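4-aminobutyrate transaminase (PDB 6WOP) probably catalyses the pyridoxal-phosphate-dependent transfer of the amino group of 4-aminobutyrate to 2-oxoglutarate, as a class-III aminotransferase. Local coordinates at residues 202-207 with 224-229; 215-220 with 256-261. All coordinates share one frame; numbering follows the deposited sequence.

Contact 1: 202-207 with 224-229; sequences AAIVLE and KRLRAI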
ATOM      1  N   ALA A 202      -2.669 -15.268  -1.282  1.00 16.47           N
ATOM      2  CA  ALA A 202      -3.823 -15.772  -2.031  1.00 16.81           C
ATOM      3  C   ALA A 202      -3.403 -16.700  -3.158  1.00 16.30           C
ATOM      4  O   ALA A 202      -4.051 -17.732  -3.389  1.00 16.39           O
ATOM      5  CB  ALA A 202      -4.656 -14.615  -2.632  1.00 15.38           C
ATOM      6  N   ALA A 203      -2.358 -16.350  -3.902  1.00 13.51           N
ATOM      7  CA  ALA A 203      -2.019 -17.147  -5.062  1.00 18.22           C
ATOM      8  C   ALA A 203      -0.548 -17.017  -5.358  1.00 14.99           C
ATOM      9  O   ALA A 203       0.069 -15.965  -5.104  1.00 17.50           O
ATOM     10  CB  ALA A 203      -2.802 -16.717  -6.327  1.00 20.26           C
ATOM     11  N   ILE A 204      -0.009 -18.082  -5.964  1.00 16.37           N
ATOM     12  CA  ILE A 204       1.274 -18.037  -6.672  1.00 17.39           C
ATOM     13  C   ILE A 204       0.992 -18.122  -8.152  1.00 18.62           C
ATOM     14  O   ILE A 204       0.301 -19.060  -8.612  1.00 19.52           O
ATOM     15  CB  ILE A 204       2.198 -19.188  -6.244  1.00 17.82           C
ATOM     16  CG1 ILE A 204       2.450 -19.055  -4.756  1.00 18.36           C
ATOM     17  CG2 ILE A 204       3.540 -19.138  -7.072  1.00 18.29           C
ATOM     18  CD1 ILE A 204       3.545 -20.064  -4.100  1.00 20.77           C
ATOM     19  N   VAL A 205       1.542 -17.177  -8.908  1.00 17.12           N
ATOM     20  CA  VAL A 205       1.169 -17.014 -10.315  1.00 16.84           C
ATOM     21  C   VAL A 205       2.411 -17.141 -11.174  1.00 16.69           C
ATOM     22  O   VAL A 205       3.396 -16.415 -10.952  1.00 15.83           O
ATOM     23  CB  VAL A 205       0.513 -15.647 -10.564  1.00 16.56           C
ATOM     24  CG1 VAL A 205       0.083 -15.573 -12.098  1.00 16.66           C
ATOM     25  CG2 VAL A 205      -0.636 -15.471  -9.562  1.00 16.05           C
ATOM     26  N   LEU A 206       2.347 -18.003 -12.195  1.00 17.47           N
ATOM     27  CA  LEU A 206       3.511 -18.162 -13.052  1.00 16.72           C
ATOM     28  C   LEU A 206       3.092 -18.543 -14.466  1.00 18.26           C
ATOM     29  O   LEU A 206       2.099 -19.245 -14.672  1.00 18.41           O
ATOM     30  CB  LEU A 206       4.480 -19.211 -12.523  1.00 19.55           C
ATOM     31  CG  LEU A 206       4.156 -20.644 -12.868  1.00 22.07           C
ATOM     32  CD1 LEU A 206       5.366 -21.487 -12.525  1.00 25.71           C
ATOM     33  CD2 LEU A 206       2.981 -21.080 -12.092  1.00 24.06           C
ATOM     34  N   GLU A 207       3.912 -18.141 -15.402  1.00 19.37           N
ATOM     35  CA  GLU A 207       3.773 -18.619 -16.783  1.00 19.30           C
ATOM     36  C   GLU A 207       4.421 -19.989 -16.893  1.00 21.35           C
ATOM     37  O   GLU A 207       5.621 -20.113 -16.586  1.00 24.51           O
ATOM     38  CB  GLU A 207       4.468 -17.632 -17.717  1.00 18.69           C
ATOM     39  CG  GLU A 207       3.836 -16.237 -17.774  1.00 22.05           C
ATOM     40  CD  GLU A 207       4.839 -15.212 -18.244  1.00 26.86           C
ATOM     41  OE1 GLU A 207       5.531 -14.605 -17.355  1.00 21.40           O
ATOM     42  OE2 GLU A 207       4.937 -15.044 -19.496  1.00 25.89           O
ATOM     43  N   LYS A 224       5.482 -29.569  -9.569  1.00 22.23           N
ATOM     44  CA  LYS A 224       4.960 -30.467  -8.553  1.00 24.06           C
ATOM     45  C   LYS A 224       5.376 -30.000  -7.165  1.00 22.76           C
ATOM     46  O   LYS A 224       4.574 -30.002  -6.232  1.00 24.63           O
ATOM     47  CB  LYS A 224       5.470 -31.895  -8.765  1.00 29.75           C
ATOM     48  CG  LYS A 224       5.155 -32.436 -10.162  1.00 40.61           C
ATOM     49  CD  LYS A 224       5.813 -33.802 -10.483  1.00 49.01           C
ATOM     50  CE  LYS A 224       6.162 -34.000 -11.989  1.00 51.08           C
ATOM     51  NZ  LYS A 224       5.164 -34.761 -12.783  1.00 54.07           N
ATOM     52  N   ARG A 225       6.573 -29.521  -6.955  1.00 23.35           N
ATOM     53  CA  ARG A 225       6.934 -28.987  -5.650  1.00 24.32           C
ATOM     54  C   ARG A 225       6.133 -27.730  -5.289  1.00 24.51           C
ATOM     55  O   ARG A 225       5.679 -27.576  -4.203  1.00 24.31           O
ATOM     56  CB  ARG A 225       8.413 -28.804  -5.539  1.00 25.60           C
ATOM     57  CG  ARG A 225       9.102 -30.143  -5.436  1.00 28.18           C
ATOM     58  CD  ARG A 225      10.581 -30.049  -5.548  1.00 31.03           C
ATOM     59  NE  ARG A 225      11.179 -29.377  -4.434  1.00 34.72           N
ATOM     60  CZ  ARG A 225      12.443 -29.032  -4.389  1.00 34.43           C
ATOM     61  NH1 ARG A 225      13.238 -29.321  -5.374  1.00 36.61           N
ATOM     62  NH2 ARG A 225      12.912 -28.411  -3.355  1.00 33.00           N
ATOM     63  N   LEU A 226       5.971 -26.859  -6.259  1.00 22.59           N
ATOM     64  CA  LEU A 226       5.128 -25.686  -6.019  1.00 27.32           C
ATOM     65  C   LEU A 226       3.701 -26.087  -5.668  1.00 26.87           C
ATOM     66  O   LEU A 226       3.077 -25.481  -4.798  1.00 18.96           O
ATOM     67  CB  LEU A 226       5.139 -24.773  -7.255  1.00 25.29           C
ATOM     68  CG  LEU A 226       4.778 -23.309  -7.039  1.00 24.12           C
ATOM     69  CD1 LEU A 226       5.721 -22.686  -6.001  1.00 22.89           C
ATOM     70  CD2 LEU A 226       4.924 -22.608  -8.376  1.00 22.10           C
ATOM     71  N   ARG A 227       3.139 -27.049  -6.392  1.00 22.44           N
ATOM     72  CA  ARG A 227       1.797 -27.531  -6.084  1.00 24.71           C
ATOM     73  C   ARG A 227       1.710 -28.040  -4.639  1.00 24.76           C
ATOM     74  O   ARG A 227       0.757 -27.732  -3.905  1.00 26.48           O
ATOM     75  CB  ARG A 227       1.441 -28.655  -7.090  1.00 26.26           C
ATOM     76  CG  ARG A 227       0.054 -29.345  -6.908  1.00 25.30           C
ATOM     77  CD  ARG A 227      -1.076 -28.414  -7.396  1.00 25.61           C
ATOM     78  NE  ARG A 227      -1.626 -27.608  -6.297  1.00 25.77           N
ATOM     79  CZ  ARG A 227      -2.575 -26.684  -6.478  1.00 25.20           C
ATOM     80  NH1 ARG A 227      -3.079 -26.427  -7.713  1.00 18.73           N
ATOM     81  NH2 ARG A 227      -3.038 -26.020  -5.439  1.00 25.75           N
ATOM     82  N   ALA A 228       2.700 -28.808  -4.206  1.00 22.26           N
ATOM     83  CA  ALA A 228       2.659 -29.327  -2.838  1.00 25.02           C
ATOM     84  C   ALA A 228       2.730 -28.184  -1.809  1.00 25.77           C
ATOM     85  O   ALA A 228       2.055 -28.230  -0.766  1.00 23.30           O
ATOM     86  CB  ALA A 228       3.786 -30.338  -2.616  1.00 25.41           C
ATOM     87  N   ILE A 229       3.513 -27.137  -2.087  1.00 25.17           N
ATOM     88  CA  ILE A 229       3.573 -25.986  -1.161  1.00 23.58           C
ATOM     89  C   ILE A 229       2.235 -25.268  -1.115  1.00 23.12           C
ATOM     90  O   ILE A 229       1.729 -24.942  -0.024  1.00 25.01           O
ATOM     91  CB  ILE A 229       4.703 -25.030  -1.574  1.00 26.12           C
ATOM     92  CG1 ILE A 229       6.069 -25.631  -1.237  1.00 29.05           C
ATOM     93  CG2 ILE A 229       4.506 -23.603  -0.980  1.00 24.75           C
ATOM     94  CD1 ILE A 229       7.225 -24.943  -1.963  1.00 31.24           C
TER
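Leu226, on the inner face of helix 220-233, points its forked tip at Ile204 and Leu206 of strand 201-206, a compact example of how a helix is seated on the parallel strands of a mixed sheet. Its CB leaves the helix toward the strand but stops short of it. CG lies anti to the backbone N (chi1 -158°), which carries the branch point outward so that both methyls, rather than the stem, make the contact. CD1 meets Ile204 CD1 at 3.9 Å. CD2 takes the other branch of the same isoleucine, with Ile204 CG2 4.0 Å away, and also lies 4.3 Å from Leu206 CD1. The leucine fork is thus matched by the two arms of Ile204, the side chains crossing at a slant, while Leu206 supplies a looser third surface.

Ile204 and Leu206 are two residues apart, so both turn toward the helix; Val205 between them points away and packs on Val238. Phe135 of the adjoining strand 131-135 touches both Ile204 and Leu206 and widens the apolar patch, and Ile229, one turn after Leu226, leans on Ile185 and Phe192 of helix 181-194. Strand 201-206, helix 220-233 and the neighbouring parallel strand 236-240 form a beta-alpha-beta crossover in the large domain of a fold-type I, pyridoxal-phosphate-dependent enzyme. The chemistry between the two segments is methyl against methyl at ordinary van der Waals distances, which implies attachment through apolar burial and shape, with no directional bond between 202-207 and 224-229.

Contact 2: 215-220 with 256-261; sequences FNVVPA and NHYETK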
ATOM      1  N   PHE A 215      11.160 -17.138 -23.070  1.00 19.84           N
ATOM      2  CA  PHE A 215      10.738 -18.493 -23.378  1.00 21.21           C
ATOM      3  C   PHE A 215      11.486 -19.500 -22.519  1.00 19.03           C
ATOM      4  O   PHE A 215      12.221 -20.337 -23.018  1.00 20.31           O
ATOM      5  CB  PHE A 215      10.930 -18.819 -24.878  1.00 22.71           C
ATOM      6  CG  PHE A 215       9.847 -18.230 -25.785  1.00 22.96           C
ATOM      7  CD1 PHE A 215       9.116 -17.165 -25.408  1.00 25.59           C
ATOM      8  CD2 PHE A 215       9.625 -18.767 -27.071  1.00 25.28           C
ATOM      9  CE1 PHE A 215       8.137 -16.619 -26.211  1.00 25.67           C
ATOM     10  CE2 PHE A 215       8.642 -18.203 -27.890  1.00 25.64           C
ATOM     11  CZ  PHE A 215       7.904 -17.125 -27.442  1.00 23.73           C
ATOM     12  N   ASN A 216      11.268 -19.393 -21.215  1.00 20.46           N
ATOM     13  CA  ASN A 216      11.781 -20.307 -20.217  1.00 20.91           C
ATOM     14  C   ASN A 216      10.701 -21.325 -19.865  1.00 20.22           C
ATOM     15  O   ASN A 216       9.665 -20.939 -19.291  1.00 21.58           O
ATOM     16  CB  ASN A 216      12.151 -19.478 -18.973  1.00 21.59           C
ATOM     17  CG  ASN A 216      13.140 -18.370 -19.342  1.00 26.67           C
ATOM     18  OD1 ASN A 216      14.099 -18.636 -20.073  1.00 25.83           O
ATOM     19  ND2 ASN A 216      12.878 -17.141 -18.917  1.00 24.33           N
ATOM     20  N   VAL A 217      10.991 -22.617 -20.091  1.00 23.14           N
ATOM     21  CA  VAL A 217       9.998 -23.683 -19.897  1.00 21.24           C
ATOM     22  C   VAL A 217      10.122 -24.193 -18.465  1.00 21.98           C
ATOM     23  O   VAL A 217      11.220 -24.535 -18.030  1.00 22.20           O
ATOM     24  CB  VAL A 217      10.197 -24.828 -20.914  1.00 24.58           C
ATOM     25  CG1 VAL A 217       9.263 -25.946 -20.603  1.00 25.64           C
ATOM     26  CG2 VAL A 217       9.924 -24.314 -22.309  1.00 22.68           C
ATOM     27  N   VAL A 218       9.009 -24.224 -17.734  1.00 22.31           N
ATOM     28  CA  VAL A 218       9.073 -24.599 -16.300  1.00 23.07           C
ATOM     29  C   VAL A 218       9.390 -26.083 -16.187  1.00 24.31           C
ATOM     30  O   VAL A 218       8.788 -26.894 -16.899  1.00 22.66           O
ATOM     31  CB  VAL A 218       7.762 -24.252 -15.574  1.00 24.15           C
ATOM     32  CG1 VAL A 218       6.575 -25.143 -15.968  1.00 21.24           C
ATOM     33  CG2 VAL A 218       7.969 -24.347 -14.044  1.00 25.50           C
ATOM     34  N   PRO A 219      10.339 -26.489 -15.349  1.00 24.24           N
ATOM     35  CA  PRO A 219      10.533 -27.925 -15.139  1.00 27.69           C
ATOM     36  C   PRO A 219       9.337 -28.540 -14.425  1.00 27.08           C
ATOM     37  O   PRO A 219       8.761 -27.924 -13.523  1.00 23.49           O
ATOM     38  CB  PRO A 219      11.807 -27.995 -14.277  1.00 27.86           C
ATOM     39  CG  PRO A 219      12.543 -26.716 -14.559  1.00 25.90           C
ATOM     40  CD  PRO A 219      11.438 -25.671 -14.784  1.00 23.13           C
ATOM     41  N   ALA A 220       8.967 -29.772 -14.837  1.00 26.97           N
ATOM     42  CA  ALA A 220       7.882 -30.492 -14.157  1.00 27.99           C
ATOM     43  C   ALA A 220       8.114 -30.573 -12.641  1.00 27.66           C
ATOM     44  O   ALA A 220       7.171 -30.446 -11.852  1.00 27.65           O
ATOM     45  CB  ALA A 220       7.718 -31.921 -14.712  1.00 27.65           C
ATOM     46  N   ASN A 256      -1.037 -28.663 -20.263  1.00 20.41           N
ATOM     47  CA  ASN A 256      -1.365 -30.037 -20.654  1.00 20.29           C
ATOM     48  C   ASN A 256      -0.161 -30.938 -20.723  1.00 22.94           C
ATOM     49  O   ASN A 256      -0.337 -32.156 -20.781  1.00 24.49           O
ATOM     50  CB  ASN A 256      -2.059 -30.092 -22.016  1.00 21.53           C
ATOM     51  CG  ASN A 256      -3.517 -29.673 -21.924  1.00 25.71           C
ATOM     52  OD1 ASN A 256      -4.000 -28.838 -22.689  1.00 26.15           O
ATOM     53  ND2 ASN A 256      -4.255 -30.343 -21.043  1.00 25.58           N
ATOM     54  N   HIS A 257       1.044 -30.386 -20.751  1.00 24.09           N
ATOM     55  CA  HIS A 257       2.251 -31.218 -20.717  1.00 27.06           C
ATOM     56  C   HIS A 257       2.586 -31.735 -19.324  1.00 29.03           C
ATOM     57  O   HIS A 257       3.558 -32.487 -19.189  1.00 30.00           O
ATOM     58  CB  HIS A 257       3.463 -30.441 -21.223  1.00 25.01           C
ATOM     59  CG  HIS A 257       3.317 -29.930 -22.637  1.00 25.97           C
ATOM     60  ND1 HIS A 257       3.895 -30.559 -23.723  1.00 28.53           N
ATOM     61  CD2 HIS A 257       2.688 -28.833 -23.119  1.00 25.76           C
ATOM     62  CE1 HIS A 257       3.597 -29.878 -24.826  1.00 26.82           C
ATOM     63  NE2 HIS A 257       2.892 -28.805 -24.478  1.00 24.84           N
ATOM     64  N   TYR A 258       1.835 -31.343 -18.298  1.00 26.87           N
ATOM     65  CA  TYR A 258       2.234 -31.581 -16.918  1.00 28.17           C
ATOM     66  C   TYR A 258       1.142 -32.339 -16.181  1.00 29.12           C
ATOM     67  O   TYR A 258      -0.046 -32.188 -16.477  1.00 25.70           O
ATOM     68  CB  TYR A 258       2.539 -30.258 -16.212  1.00 21.53           C
ATOM     69  CG  TYR A 258       3.673 -29.483 -16.875  1.00 21.40           C
ATOM     70  CD1 TYR A 258       5.025 -29.672 -16.480  1.00 22.47           C
ATOM     71  CD2 TYR A 258       3.419 -28.561 -17.856  1.00 24.30           C
ATOM     72  CE1 TYR A 258       6.041 -28.959 -17.087  1.00 25.72           C
ATOM     73  CE2 TYR A 258       4.428 -27.845 -18.442  1.00 25.14           C
ATOM     74  CZ  TYR A 258       5.725 -28.066 -18.091  1.00 26.18           C
ATOM     75  OH  TYR A 258       6.719 -27.374 -18.706  1.00 25.81           O
ATOM     76  N   GLU A 259       1.580 -33.160 -15.225  1.00 25.92           N
ATOM     77  CA  GLU A 259       0.694 -33.873 -14.308  1.00 27.92           C
ATOM     78  C   GLU A 259       0.037 -32.900 -13.343  1.00 25.16           C
ATOM     79  O   GLU A 259      -1.115 -33.092 -12.930  1.00 26.34           O
ATOM     80  CB  GLU A 259       1.498 -34.907 -13.503  1.00 33.29           C
ATOM     81  CG  GLU A 259       1.807 -36.180 -14.260  1.00 43.08           C
ATOM     82  CD  GLU A 259       2.250 -37.276 -13.288  1.00 51.05           C
ATOM     83  OE1 GLU A 259       2.134 -37.086 -12.042  1.00 54.79           O
ATOM     84  OE2 GLU A 259       2.706 -38.333 -13.799  1.00 55.58           O
ATOM     85  N   THR A 260       0.822 -31.940 -12.885  1.00 24.35           N
ATOM     86  CA  THR A 260       0.329 -30.976 -11.920  1.00 23.64           C
ATOM     87  C   THR A 260      -0.751 -30.125 -12.550  1.00 23.35           C
ATOM     88  O   THR A 260      -0.586 -29.634 -13.676  1.00 21.84           O
ATOM     89  CB  THR A 260       1.485 -30.070 -11.457  1.00 28.28           C
ATOM     90  OG1 THR A 260       2.571 -30.872 -10.944  1.00 31.34           O
ATOM     91  CG2 THR A 260       0.999 -29.032 -10.423  1.00 28.58           C
ATOM     92  N   LYS A 261      -1.824 -29.867 -11.793  1.00 21.75           N
ATOM     93  CA  LYS A 261      -2.889 -28.992 -12.255  1.00 26.94           C
ATOM     94  C   LYS A 261      -2.955 -27.692 -11.453  1.00 26.67           C
ATOM     95  O   LYS A 261      -2.852 -27.685 -10.218  1.00 29.14           O
ATOM     96  CB  LYS A 261      -4.232 -29.694 -12.151  1.00 32.11           C
ATOM     97  CG  LYS A 261      -4.443 -30.779 -13.205  1.00 33.76           C
ATOM     98  CD  LYS A 261      -5.855 -31.315 -13.074  1.00 40.13           C
ATOM     99  CE  LYS A 261      -5.883 -32.800 -13.367  1.00 47.49           C
ATOM    100  NZ  LYS A 261      -5.024 -33.062 -14.535  1.00 48.81           N
TER
HETATM  101  O   HOH W   1       4.367 -31.395 -13.051  1.00 23.75           O
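Tyr258 has CG anti to its own carbonyl carbon (chi1 -60°), which sends the ring along the 215-220 segment, and Val218 has CG1 between its backbone N and carbonyl carbon (chi1 71°), where that methyl can meet the phenol end. The hydroxyl does the polar work: Tyr258 OH donates to Val218 O at 2.8 Å, approaching in the carbonyl plane with a C=O...donor angle of 148°. Two valine methyls lie against the same end, Val218 CG1 3.7 Å from Tyr258 CZ and Val217 CG1 3.5 Å from Tyr258 OH. Further back along the ring, Ala220 CB sits at the edge, in plane, 3.9 Å from Tyr258 CD1.

A second, softer tie runs through water, which donates to Ala220 O at 3.2 Å and lies 2.8 Å from Thr260 OG1. Pro219 is the N-cap residue of helix 220-233, so the tyrosine bond falls on the carbonyl of the residue before the N-cap; Leu223 in the first turn of the helix touches both Val218 and Tyr258. Leu353 of strand 347-353, an outer strand of a separate seven-stranded sheet, packs on Val217 and on His257. The chemistry implies that a directional bond and apolar contact act together, the hydroxyl fixing where the ring's end sits and the methyls and Ala220 packing along it.

Helix 220-233 is common to both contacts: contact 1 fixes its middle to the sheet, while contact 2 holds the chain leading into it and its first residue. Contact 1 is buried and purely apolar, as suits the layer between helix and sheet; contact 2 is a surface contact, with most of its touching residues partly exposed, and mixes a hydrogen bond, a water bridge and ring-edge packing. Their centres are 12 Å apart, and they join directly where Arg227 NH1 lies 2.8 Å from Lys261 O, a probable hydrogen bond, and Thr260 packs against Lys224 and Arg227. The 256-261 loop therefore follows the helix beyond its beginning, toward strand 264-267.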